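Local coordinates for protein NAD-dependent epimerase/dehydratase (Bacteroides thetaiotaomicron, PDB 3DHN) that is of unknown exact function but probably binds NAD or NADP through a Rossmann-type fold and may act as an oxidoreductase, at residues V8-S13 with T32-H37; N22-R27 with A200-L205; A70-F75 with R106-G111. One frame throughout, in Å; residues are numbered along the deposited sequence.

Contacts 1 and 3 lie in one mixed sheet, where strand 6-10 neighbours strand 70-73, so the order 30-34, 6-10, 70-73, 106-110 runs through both; their centres are 11 Å apart and Ile10 pairs with Ile72 and Ala74 through the backbone. Contact 2 joins two helices packed on that sheet, its centre about 12 Å from that of contact 3 and 15 Å from that of contact 1. Along the chain contact 1 closes before contact 3 opens, contact 3 is nested inside the loop closed by contact 2, and the segments of contacts 1 and 2 alternate. Helix 194-206 returns late in the sequence to cover strands 70-73 and 106-110 beside helix 14-25, completing a fold consistent with dinucleotide binding.

Contact 1: V8-S13 with T32-H37; sequences VLIGAS and TAVVRH
Val8-Ile10 pairs with Thr32-Val34 as the first and second strands of a Rossmann-type beta-alpha-beta unit, with helix 14-25 as the crossover; Gly11 opens a glycine-rich GxxGxxG loop like those that receive the dinucleotide phosphates in related dehydrogenases. The strands run parallel, their directions 14° apart. Leu9 pairs through both its N and its O: N donates to Thr32 O at 2.9 Å, and O receives Val34 N in a nearly straight bond. Val34 O then accepts Gly11 N at 2.9 Å and, weakly, Ala12 N at 3.3 Å, so one carbonyl holds the chain where strand gives way to loop.

On the sheet face of Val8, Ile10 and Val34, two branches meet as the side chains cross obliquely. Val8 sends CG1 away from its own amide (chi1 -176°), across to Val34 CG2 at 3.8 Å. The same CG1 is 3.5 Å from Thr32 O. The other face carries Leu9 and Ala33, which pack on Leu20 and Leu21 of the crossover helix. Here the loop folds back: Ala12, at the centre of an inverse gamma turn, puts CB against Ala33 CB at 3.6 Å and against Val35 CG1 at 3.8 Å. Gly11 has a positive phi of 82°, which lets the chain swing out of the strand into this turn.

Further out, a water bonded to Ser13 OG at 2.8 Å also accepts a weak bond from Arg36 N, linking the loop to the chain that follows Val35. Backbone hydrogen bonds and small apolar groups hold the buried start of the loop, while Ser13 is exposed and bound to water, a division consistent with a turn that, as in relatives, would bind phosphate largely through its backbone.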
ATOM      1  N   VAL A   8       5.667  -7.294   9.073  1.00 37.27           N
ATOM      2  CA  VAL A   8       4.481  -8.078   8.782  1.00 35.45           C
ATOM      3  C   VAL A   8       3.868  -7.485   7.517  1.00 35.72           C
ATOM      4  O   VAL A   8       3.745  -6.264   7.394  1.00 34.65           O
ATOM      5  CB  VAL A   8       3.437  -7.974   9.898  1.00 34.89           C
ATOM      6  CG1 VAL A   8       2.267  -8.899   9.591  1.00 33.82           C
ATOM      7  CG2 VAL A   8       4.067  -8.316  11.238  1.00 34.77           C
ATOM      8  N   LEU A   9       3.492  -8.347   6.577  1.00 35.98           N
ATOM      9  CA  LEU A   9       2.884  -7.902   5.330  1.00 34.33           C
ATOM     10  C   LEU A   9       1.465  -8.456   5.303  1.00 34.09           C
ATOM     11  O   LEU A   9       1.264  -9.665   5.148  1.00 34.09           O
ATOM     12  CB  LEU A   9       3.675  -8.439   4.136  1.00 34.82           C
ATOM     13  CG  LEU A   9       3.811  -7.612   2.850  1.00 37.47           C
ATOM     14  CD1 LEU A   9       4.245  -8.553   1.734  1.00 36.30           C
ATOM     15  CD2 LEU A   9       2.513  -6.919   2.477  1.00 31.68           C
ATOM     16  N   ILE A  10       0.482  -7.582   5.478  1.00 32.56           N
ATOM     17  CA  ILE A  10      -0.917  -8.000   5.469  1.00 32.42           C
ATOM     18  C   ILE A  10      -1.489  -7.954   4.050  1.00 33.02           C
ATOM     19  O   ILE A  10      -1.455  -6.913   3.378  1.00 32.90           O
ATOM     20  CB  ILE A  10      -1.761  -7.112   6.405  1.00 32.41           C
ATOM     21  CG1 ILE A  10      -1.286  -7.300   7.854  1.00 32.63           C
ATOM     22  CG2 ILE A  10      -3.237  -7.468   6.280  1.00 32.14           C
ATOM     23  CD1 ILE A  10      -1.974  -6.402   8.859  1.00 34.77           C
ATOM     24  N   GLY A  11      -2.004  -9.094   3.600  1.00 32.78           N
ATOM     25  CA  GLY A  11      -2.557  -9.181   2.265  1.00 32.97           C
ATOM     26  C   GLY A  11      -1.435  -9.404   1.271  1.00 33.01           C
ATOM     27  O   GLY A  11      -1.377  -8.761   0.216  1.00 33.45           O
ATOM     28  N   ALA A  12      -0.537 -10.322   1.617  1.00 32.91           N
ATOM     29  CA  ALA A  12       0.610 -10.644   0.773  1.00 33.11           C
ATOM     30  C   ALA A  12       0.228 -11.500  -0.428  1.00 32.80           C
ATOM     31  O   ALA A  12       0.896 -12.488  -0.728  1.00 35.56           O
ATOM     32  CB  ALA A  12       1.682 -11.358   1.603  1.00 32.38           C
ATOM     33  N   SER A  13      -0.841 -11.114  -1.115  1.00 32.74           N
ATOM     34  CA  SER A  13      -1.311 -11.846  -2.287  1.00 32.68           C
ATOM     35  C   SER A  13      -1.690 -10.873  -3.405  1.00 31.64           C
ATOM     36  O   SER A  13      -1.706  -9.660  -3.195  1.00 31.99           O
ATOM     37  CB  SER A  13      -2.518 -12.696  -1.913  1.00 31.75           C
ATOM     38  OG  SER A  13      -3.553 -11.870  -1.428  1.00 33.78           O
ATOM     39  N   THR A  32       6.650 -11.786   7.810  1.00 41.16           N
ATOM     40  CA  THR A  32       5.522 -12.608   8.211  1.00 40.55           C
ATOM     41  C   THR A  32       4.397 -12.190   7.266  1.00 40.30           C
ATOM     42  O   THR A  32       3.820 -11.104   7.400  1.00 40.03           O
ATOM     43  CB  THR A  32       5.083 -12.354   9.662  1.00 40.85           C
ATOM     44  OG1 THR A  32       6.138 -12.737  10.553  1.00 44.81           O
ATOM     45  CG2 THR A  32       3.843 -13.175   9.989  1.00 39.53           C
ATOM     46  N   ALA A  33       4.108 -13.044   6.289  1.00 39.08           N
ATOM     47  CA  ALA A  33       3.064 -12.765   5.315  1.00 37.75           C
ATOM     48  C   ALA A  33       1.732 -13.304   5.800  1.00 37.97           C
ATOM     49  O   ALA A  33       1.635 -14.460   6.202  1.00 38.29           O
ATOM     50  CB  ALA A  33       3.423 -13.388   3.969  1.00 38.22           C
ATOM     51  N   VAL A  34       0.707 -12.461   5.758  1.00 36.96           N
ATOM     52  CA  VAL A  34      -0.625 -12.863   6.191  1.00 37.22           C
ATOM     53  C   VAL A  34      -1.541 -12.888   4.975  1.00 37.72           C
ATOM     54  O   VAL A  34      -1.728 -11.867   4.305  1.00 37.67           O
ATOM     55  CB  VAL A  34      -1.193 -11.883   7.235  1.00 36.25           C
ATOM     56  CG1 VAL A  34      -2.436 -12.473   7.871  1.00 38.18           C
ATOM     57  CG2 VAL A  34      -0.141 -11.581   8.293  1.00 35.44           C
ATOM     58  N   VAL A  35      -2.116 -14.056   4.695  1.00 38.83           N
ATOM     59  CA  VAL A  35      -2.991 -14.219   3.536  1.00 39.15           C
ATOM     60  C   VAL A  35      -4.190 -15.109   3.844  1.00 40.21           C
ATOM     61  O   VAL A  35      -4.210 -15.794   4.863  1.00 40.50           O
ATOM     62  CB  VAL A  35      -2.217 -14.859   2.372  1.00 39.25           C
ATOM     63  CG1 VAL A  35      -1.081 -13.947   1.932  1.00 36.51           C
ATOM     64  CG2 VAL A  35      -1.662 -16.226   2.809  1.00 39.34           C
ATOM     65  N   ARG A  36      -5.187 -15.095   2.965  1.00 40.72           N
ATOM     66  CA  ARG A  36      -6.369 -15.933   3.156  1.00 43.19           C
ATOM     67  C   ARG A  36      -6.125 -17.361   2.685  1.00 42.37           C
ATOM     68  O   ARG A  36      -6.712 -18.297   3.222  1.00 43.65           O
ATOM     69  CB  ARG A  36      -7.579 -15.381   2.395  1.00 43.71           C
ATOM     70  CG  ARG A  36      -8.443 -14.402   3.186  1.00 50.73           C
ATOM     71  CD  ARG A  36      -9.707 -14.032   2.407  1.00 59.93           C
ATOM     72  NE  ARG A  36     -10.431 -12.925   3.027  1.00 65.69           N
ATOM     73  CZ  ARG A  36     -11.565 -12.414   2.557  1.00 68.45           C
ATOM     74  NH1 ARG A  36     -12.113 -12.912   1.458  1.00 70.25           N
ATOM     75  NH2 ARG A  36     -12.145 -11.397   3.181  1.00 70.01           N
ATOM     76  N   HIS A  37      -5.262 -17.522   1.683  1.00 41.59           N
ATOM     77  CA  HIS A  37      -4.963 -18.837   1.116  1.00 41.27           C
ATOM     78  C   HIS A  37      -3.459 -19.107   1.068  1.00 41.05           C
ATOM     79  O   HIS A  37      -2.801 -18.846   0.060  1.00 39.14           O
ATOM     80  CB  HIS A  37      -5.545 -18.926  -0.297  1.00 41.18           C
ATOM     81  CG  HIS A  37      -7.019 -18.685  -0.362  1.00 40.68           C
ATOM     82  ND1 HIS A  37      -7.947 -19.640  -0.006  1.00 41.71           N
ATOM     83  CD2 HIS A  37      -7.729 -17.595  -0.740  1.00 41.15           C
ATOM     84  CE1 HIS A  37      -9.165 -19.151  -0.169  1.00 42.29           C
ATOM     85  NE2 HIS A  37      -9.059 -17.913  -0.614  1.00 42.31           N
TER
HETATM   86  O   HOH W   1      -4.801 -12.320   1.094  1.00 32.66           O

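Contact 2: N22-R27 with A200-L205; sequences NEALNR and AMIDEL
Ile202 is the first residue of 200-205 to meet 22-27, and its branches divide the work. CG1, beside the backbone N (chi1 -59°), slides along the aliphatic part of Glu23 and comes within 3.5 Å of Glu23 CG. Beyond it, CD1 reaches Ala24 CB at 4.0 Å. The other branch, CG2, covers one face of the Arg27 guanidinium from 3.7 Å above its plane, set toward the rim.

Asp203 follows and approaches the same guanidinium at its edge. Its OD1 takes both terminal nitrogens: Arg27 NH1 at 2.8 Å in a weak, bent bond, and Arg27 NH2 at a modelled 2.5 Å, short enough for its exact length to be doubtful. The carboxylate stands 76° from the guanidinium plane. Arg27 NH1 also donates to Glu23 OE2 at 3.0 Å, near the guanidinium plane and on the anti side of the carboxylate, and has a further acceptor in Ala199 O. One arginine therefore lies between two acids, which probably offsets the repulsion between Glu23 OE2 and Asp203 OD1, 5.5 Å apart; Glu23 has a second partner, Arg171, at its other oxygen, OE1.

Leu205, two residues later, packs on Ile72 of the sheet beneath. The pair is apolar next to the sheet and ion-paired on the side away from it; helices lying side by side on one face of parallel strands are typical of the Rossmann fold.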
ATOM      1  N   ASN A  22       8.139 -10.534  -2.438  1.00 36.69           N
ATOM      2  CA  ASN A  22       9.407 -10.901  -3.065  1.00 37.04           C
ATOM      3  C   ASN A  22      10.473  -9.809  -2.938  1.00 37.60           C
ATOM      4  O   ASN A  22      11.649 -10.106  -2.679  1.00 37.60           O
ATOM      5  CB  ASN A  22       9.174 -11.236  -4.542  1.00 37.39           C
ATOM      6  CG  ASN A  22       8.328 -12.486  -4.726  1.00 40.63           C
ATOM      7  OD1 ASN A  22       7.313 -12.476  -5.427  1.00 43.96           O
ATOM      8  ND2 ASN A  22       8.744 -13.573  -4.091  1.00 41.17           N
ATOM      9  N   GLU A  23      10.071  -8.554  -3.120  1.00 36.20           N
ATOM     10  CA  GLU A  23      11.000  -7.433  -3.015  1.00 36.46           C
ATOM     11  C   GLU A  23      11.595  -7.308  -1.609  1.00 37.28           C
ATOM     12  O   GLU A  23      12.773  -6.992  -1.455  1.00 38.12           O
ATOM     13  CB  GLU A  23      10.294  -6.132  -3.395  1.00 36.17           C
ATOM     14  CG  GLU A  23      11.132  -4.870  -3.255  1.00 35.92           C
ATOM     15  CD  GLU A  23      12.180  -4.715  -4.337  1.00 39.34           C
ATOM     16  OE1 GLU A  23      11.982  -5.257  -5.442  1.00 40.04           O
ATOM     17  OE2 GLU A  23      13.196  -4.026  -4.095  1.00 39.38           O
ATOM     18  N   ALA A  24      10.784  -7.556  -0.585  1.00 37.53           N
ATOM     19  CA  ALA A  24      11.259  -7.458   0.795  1.00 37.72           C
ATOM     20  C   ALA A  24      12.209  -8.600   1.173  1.00 37.89           C
ATOM     21  O   ALA A  24      13.209  -8.383   1.865  1.00 37.61           O
ATOM     22  CB  ALA A  24      10.079  -7.432   1.747  1.00 37.45           C
ATOM     23  N   LEU A  25      11.898  -9.817   0.740  1.00 37.06           N
ATOM     24  CA  LEU A  25      12.757 -10.953   1.057  1.00 39.05           C
ATOM     25  C   LEU A  25      14.097 -10.809   0.339  1.00 39.94           C
ATOM     26  O   LEU A  25      15.150 -11.069   0.920  1.00 41.80           O
ATOM     27  CB  LEU A  25      12.082 -12.266   0.651  1.00 37.26           C
ATOM     28  CG  LEU A  25      10.811 -12.621   1.428  1.00 37.12           C
ATOM     29  CD1 LEU A  25      10.067 -13.737   0.710  1.00 35.91           C
ATOM     30  CD2 LEU A  25      11.178 -13.039   2.857  1.00 39.28           C
ATOM     31  N   ASN A  26      14.050 -10.381  -0.920  1.00 40.49           N
ATOM     32  CA  ASN A  26      15.261 -10.204  -1.717  1.00 41.33           C
ATOM     33  C   ASN A  26      16.216  -9.174  -1.118  1.00 41.47           C
ATOM     34  O   ASN A  26      17.398  -9.135  -1.465  1.00 40.96           O
ATOM     35  CB  ASN A  26      14.907  -9.766  -3.147  1.00 41.76           C
ATOM     36  CG  ASN A  26      14.341 -10.896  -3.993  1.00 42.47           C
ATOM     37  OD1 ASN A  26      14.008 -10.699  -5.164  1.00 44.81           O
ATOM     38  ND2 ASN A  26      14.233 -12.083  -3.411  1.00 43.25           N
ATOM     39  N   ARG A  27      15.704  -8.339  -0.224  1.00 42.08           N
ATOM     40  CA  ARG A  27      16.539  -7.306   0.370  1.00 43.23           C
ATOM     41  C   ARG A  27      16.909  -7.530   1.832  1.00 43.11           C
ATOM     42  O   ARG A  27      17.304  -6.600   2.543  1.00 43.63           O
ATOM     43  CB  ARG A  27      15.892  -5.934   0.140  1.00 42.63           C
ATOM     44  CG  ARG A  27      15.969  -5.513  -1.329  1.00 42.07           C
ATOM     45  CD  ARG A  27      15.068  -4.335  -1.686  1.00 39.21           C
ATOM     46  NE  ARG A  27      15.532  -3.065  -1.129  1.00 37.93           N
ATOM     47  CZ  ARG A  27      15.013  -1.880  -1.445  1.00 38.11           C
ATOM     48  NH1 ARG A  27      14.012  -1.798  -2.315  1.00 35.34           N
ATOM     49  NH2 ARG A  27      15.496  -0.773  -0.895  1.00 36.75           N
ATOM     50  N   ALA A 200       9.863   0.864  -4.642  1.00 28.58           N
ATOM     51  CA  ALA A 200       9.786   2.159  -3.974  1.00 29.01           C
ATOM     52  C   ALA A 200       9.267   2.018  -2.539  1.00 29.23           C
ATOM     53  O   ALA A 200       9.779   2.663  -1.615  1.00 29.91           O
ATOM     54  CB  ALA A 200       8.898   3.098  -4.766  1.00 28.88           C
HETATM   55  N   MSE A 201       8.259   1.170  -2.353  1.00 28.01           N
HETATM   56  CA  MSE A 201       7.685   0.938  -1.029  1.00 27.58           C
HETATM   57  C   MSE A 201       8.730   0.383  -0.058  1.00 26.59           C
HETATM   58  O   MSE A 201       8.798   0.809   1.092  1.00 25.80           O
HETATM   59  CB  MSE A 201       6.500  -0.030  -1.120  1.00 28.25           C
HETATM   60  CG  MSE A 201       5.847  -0.344   0.215  1.00 32.35           C
HETATM   61 SE   MSE A 201       4.928   1.171   1.030  1.00 45.43          SE
HETATM   62  CE  MSE A 201       3.091   0.594   0.745  1.00 36.57           C
ATOM     63  N   ILE A 202       9.532  -0.579  -0.503  1.00 25.74           N
ATOM     64  CA  ILE A 202      10.556  -1.130   0.383  1.00 26.75           C
ATOM     65  C   ILE A 202      11.678  -0.112   0.623  1.00 27.82           C
ATOM     66  O   ILE A 202      12.327  -0.137   1.663  1.00 28.77           O
ATOM     67  CB  ILE A 202      11.122  -2.465  -0.149  1.00 25.36           C
ATOM     68  CG1 ILE A 202       9.981  -3.478  -0.298  1.00 27.60           C
ATOM     69  CG2 ILE A 202      12.138  -3.049   0.856  1.00 26.54           C
ATOM     70  CD1 ILE A 202       9.101  -3.600   0.954  1.00 24.97           C
ATOM     71  N   ASP A 203      11.898   0.787  -0.335  1.00 29.82           N
ATOM     72  CA  ASP A 203      12.900   1.848  -0.171  1.00 30.70           C
ATOM     73  C   ASP A 203      12.459   2.760   0.989  1.00 30.51           C
ATOM     74  O   ASP A 203      13.287   3.189   1.803  1.00 29.33           O
ATOM     75  CB  ASP A 203      13.008   2.702  -1.436  1.00 31.69           C
ATOM     76  CG  ASP A 203      13.922   2.098  -2.481  1.00 34.65           C
ATOM     77  OD1 ASP A 203      14.459   0.989  -2.248  1.00 36.66           O
ATOM     78  OD2 ASP A 203      14.103   2.739  -3.535  1.00 35.76           O
ATOM     79  N   GLU A 204      11.157   3.062   1.047  1.00 29.11           N
ATOM     80  CA  GLU A 204      10.599   3.918   2.099  1.00 29.01           C
ATOM     81  C   GLU A 204      10.678   3.208   3.448  1.00 29.60           C
ATOM     82  O   GLU A 204      10.878   3.831   4.488  1.00 28.83           O
ATOM     83  CB  GLU A 204       9.142   4.282   1.766  1.00 28.43           C
ATOM     84  CG  GLU A 204       8.431   5.164   2.797  1.00 29.59           C
ATOM     85  CD  GLU A 204       9.178   6.454   3.122  1.00 30.00           C
ATOM     86  OE1 GLU A 204       9.845   7.012   2.228  1.00 31.57           O
ATOM     87  OE2 GLU A 204       9.084   6.924   4.276  1.00 29.28           O
ATOM     88  N   LEU A 205      10.526   1.892   3.416  1.00 31.63           N
ATOM     89  CA  LEU A 205      10.604   1.074   4.617  1.00 33.08           C
ATOM     90  C   LEU A 205      12.043   1.035   5.142  1.00 33.90           C
ATOM     91  O   LEU A 205      12.291   1.227   6.334  1.00 34.23           O
ATOM     92  CB  LEU A 205      10.151  -0.346   4.297  1.00 33.34           C
ATOM     93  CG  LEU A 205      10.403  -1.405   5.377  1.00 32.88           C
ATOM     94  CD1 LEU A 205       9.368  -1.272   6.485  1.00 31.77           C
ATOM     95  CD2 LEU A 205      10.341  -2.784   4.750  1.00 31.00           C
TER

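Contact 3: A70-F75 with R106-G111; sequences AVISAF and RFLMVG
Phe107 and Val71 form the crowded half of this contact together with Ser73. The phenylalanine leaves its strand with CG opposite the backbone N (chi1 174°), which turns the ring across to strand 70-73: CD1 comes to 3.5 Å from Val71 O and 4.0 Å from Val71 CG1, and CE1 to 3.8 Å from Ser73 CB. Val71 O is already engaged, accepting Leu108 N at 2.9 Å. An alanine in place of Phe107 would remove the ring and would probably open a gap beside Val71 and Ser73, taking a packing partner from Ile96 of helix 87-101.

The strands are consecutive parallel members of the Rossmann sheet, with helix 87-101 in the crossover between them, and their backbones are laced by four hydrogen bonds, from Val71 N to Arg106 O through to Val110 N to Ser73 O. On the face away from the ring, Ile72 CG1 meets Leu108 CD1 at 4.0 Å under helix 194-206. At the strands' starting end, Arg106 turns its guanidinium away from Ala70 toward Glu204 and Asp156.

Packing thins at the C-terminal ends, where Ala74 and Val110 are partly exposed. There Val110 CG2 meets Ala74 CB at 3.8 Å, and Phe75 leaves the pairing. A water bridges the two chains, donating to Phe75 O at 3.0 Å and to Val110 O at 3.2 Å.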
ATOM      1  N   ALA A  70       7.829  -2.934  11.914  1.00 39.38           N
ATOM      2  CA  ALA A  70       6.916  -2.165  11.065  1.00 36.48           C
ATOM      3  C   ALA A  70       5.919  -3.094  10.381  1.00 35.03           C
ATOM      4  O   ALA A  70       6.154  -4.306  10.253  1.00 33.08           O
ATOM      5  CB  ALA A  70       7.700  -1.381  10.008  1.00 37.11           C
ATOM      6  N   VAL A  71       4.803  -2.518   9.947  1.00 32.74           N
ATOM      7  CA  VAL A  71       3.760  -3.275   9.268  1.00 30.89           C
ATOM      8  C   VAL A  71       3.369  -2.592   7.961  1.00 30.79           C
ATOM      9  O   VAL A  71       3.195  -1.376   7.913  1.00 28.77           O
ATOM     10  CB  VAL A  71       2.484  -3.397  10.142  1.00 31.27           C
ATOM     11  CG1 VAL A  71       1.325  -3.971   9.316  1.00 30.78           C
ATOM     12  CG2 VAL A  71       2.757  -4.287  11.344  1.00 31.84           C
ATOM     13  N   ILE A  72       3.248  -3.387   6.902  1.00 30.57           N
ATOM     14  CA  ILE A  72       2.832  -2.893   5.600  1.00 29.64           C
ATOM     15  C   ILE A  72       1.542  -3.635   5.278  1.00 30.45           C
ATOM     16  O   ILE A  72       1.479  -4.860   5.406  1.00 30.37           O
ATOM     17  CB  ILE A  72       3.849  -3.230   4.486  1.00 30.83           C
ATOM     18  CG1 ILE A  72       5.199  -2.578   4.776  1.00 32.43           C
ATOM     19  CG2 ILE A  72       3.302  -2.773   3.130  1.00 27.97           C
ATOM     20  CD1 ILE A  72       6.306  -3.033   3.824  1.00 34.65           C
ATOM     21  N   SER A  73       0.509  -2.901   4.875  1.00 31.09           N
ATOM     22  CA  SER A  73      -0.754  -3.532   4.526  1.00 30.73           C
ATOM     23  C   SER A  73      -1.118  -3.318   3.059  1.00 29.89           C
ATOM     24  O   SER A  73      -1.182  -2.177   2.588  1.00 30.35           O
ATOM     25  CB  SER A  73      -1.887  -3.005   5.406  1.00 30.78           C
ATOM     26  OG  SER A  73      -3.131  -3.548   4.981  1.00 31.44           O
ATOM     27  N   ALA A  74      -1.350  -4.421   2.351  1.00 30.11           N
ATOM     28  CA  ALA A  74      -1.741  -4.394   0.942  1.00 30.20           C
ATOM     29  C   ALA A  74      -3.165  -4.944   0.783  1.00 32.62           C
ATOM     30  O   ALA A  74      -3.535  -5.448  -0.282  1.00 30.42           O
ATOM     31  CB  ALA A  74      -0.761  -5.219   0.107  1.00 29.43           C
ATOM     32  N   PHE A  75      -3.959  -4.840   1.846  1.00 33.66           N
ATOM     33  CA  PHE A  75      -5.335  -5.321   1.844  1.00 37.14           C
ATOM     34  C   PHE A  75      -6.231  -4.698   0.774  1.00 40.35           C
ATOM     35  O   PHE A  75      -6.245  -3.480   0.576  1.00 39.68           O
ATOM     36  CB  PHE A  75      -5.984  -5.078   3.209  1.00 37.19           C
ATOM     37  CG  PHE A  75      -7.465  -5.353   3.234  1.00 38.22           C
ATOM     38  CD1 PHE A  75      -7.946  -6.655   3.320  1.00 37.83           C
ATOM     39  CD2 PHE A  75      -8.378  -4.308   3.110  1.00 39.43           C
ATOM     40  CE1 PHE A  75      -9.321  -6.917   3.276  1.00 42.42           C
ATOM     41  CE2 PHE A  75      -9.753  -4.555   3.067  1.00 40.59           C
ATOM     42  CZ  PHE A  75     -10.226  -5.864   3.148  1.00 40.62           C
ATOM     43  N   ARG A 106       5.463   2.205  13.170  1.00 34.20           N
ATOM     44  CA  ARG A 106       5.528   2.498  11.738  1.00 32.35           C
ATOM     45  C   ARG A 106       4.562   1.633  10.925  1.00 31.11           C
ATOM     46  O   ARG A 106       4.629   0.403  10.962  1.00 30.16           O
ATOM     47  CB  ARG A 106       6.957   2.269  11.250  1.00 33.70           C
ATOM     48  CG  ARG A 106       7.198   2.570   9.788  1.00 33.58           C
ATOM     49  CD  ARG A 106       7.653   4.005   9.557  1.00 35.72           C
ATOM     50  NE  ARG A 106       8.270   4.133   8.239  1.00 32.75           N
ATOM     51  CZ  ARG A 106       8.293   5.249   7.517  1.00 32.72           C
ATOM     52  NH1 ARG A 106       7.736   6.365   7.976  1.00 34.69           N
ATOM     53  NH2 ARG A 106       8.853   5.236   6.314  1.00 35.04           N
ATOM     54  N   PHE A 107       3.676   2.284  10.176  1.00 29.64           N
ATOM     55  CA  PHE A 107       2.677   1.588   9.366  1.00 29.63           C
ATOM     56  C   PHE A 107       2.643   2.161   7.952  1.00 28.78           C
ATOM     57  O   PHE A 107       2.459   3.365   7.778  1.00 28.35           O
ATOM     58  CB  PHE A 107       1.302   1.746  10.038  1.00 29.17           C
ATOM     59  CG  PHE A 107       0.143   1.202   9.240  1.00 29.14           C
ATOM     60  CD1 PHE A 107       0.034  -0.159   8.973  1.00 28.75           C
ATOM     61  CD2 PHE A 107      -0.875   2.049   8.804  1.00 30.42           C
ATOM     62  CE1 PHE A 107      -1.068  -0.666   8.287  1.00 29.27           C
ATOM     63  CE2 PHE A 107      -1.981   1.550   8.116  1.00 28.92           C
ATOM     64  CZ  PHE A 107      -2.079   0.195   7.861  1.00 29.14           C
ATOM     65  N   LEU A 108       2.843   1.305   6.950  1.00 28.03           N
ATOM     66  CA  LEU A 108       2.810   1.733   5.545  1.00 29.94           C
ATOM     67  C   LEU A 108       1.627   1.058   4.858  1.00 29.22           C
ATOM     68  O   LEU A 108       1.419  -0.150   4.995  1.00 30.01           O
ATOM     69  CB  LEU A 108       4.110   1.362   4.830  1.00 30.17           C
ATOM     70  CG  LEU A 108       5.400   1.964   5.403  1.00 36.61           C
ATOM     71  CD1 LEU A 108       6.044   0.969   6.372  1.00 40.32           C
ATOM     72  CD2 LEU A 108       6.361   2.283   4.274  1.00 40.94           C
HETATM   73  N   MSE A 109       0.850   1.834   4.114  1.00 29.01           N
HETATM   74  CA  MSE A 109      -0.336   1.301   3.457  1.00 29.20           C
HETATM   75  C   MSE A 109      -0.372   1.514   1.948  1.00 27.12           C
HETATM   76  O   MSE A 109      -0.001   2.571   1.447  1.00 24.36           O
HETATM   77  CB  MSE A 109      -1.578   1.944   4.088  1.00 29.93           C
HETATM   78  CG  MSE A 109      -2.924   1.387   3.631  1.00 37.25           C
HETATM   79 SE   MSE A 109      -4.439   2.314   4.463  1.00 46.17          SE
HETATM   80  CE  MSE A 109      -5.887   1.568   3.415  1.00 43.85           C
ATOM     81  N   VAL A 110      -0.805   0.497   1.215  1.00 26.97           N
ATOM     82  CA  VAL A 110      -0.937   0.628  -0.231  1.00 27.77           C
ATOM     83  C   VAL A 110      -2.192   1.482  -0.440  1.00 26.93           C
ATOM     84  O   VAL A 110      -3.285   1.099  -0.025  1.00 26.41           O
ATOM     85  CB  VAL A 110      -1.142  -0.744  -0.904  1.00 27.24           C
ATOM     86  CG1 VAL A 110      -1.419  -0.563  -2.399  1.00 27.72           C
ATOM     87  CG2 VAL A 110       0.088  -1.616  -0.678  1.00 28.37           C
ATOM     88  N   GLY A 111      -2.031   2.648  -1.053  1.00 26.76           N
ATOM     89  CA  GLY A 111      -3.166   3.519  -1.284  1.00 25.55           C
ATOM     90  C   GLY A 111      -3.735   3.395  -2.686  1.00 26.66           C
ATOM     91  O   GLY A 111      -3.537   2.386  -3.353  1.00 27.19           O
TER
HETATM   92  O   HOH W   2      -4.669  -1.194   1.691  1.00 45.05           O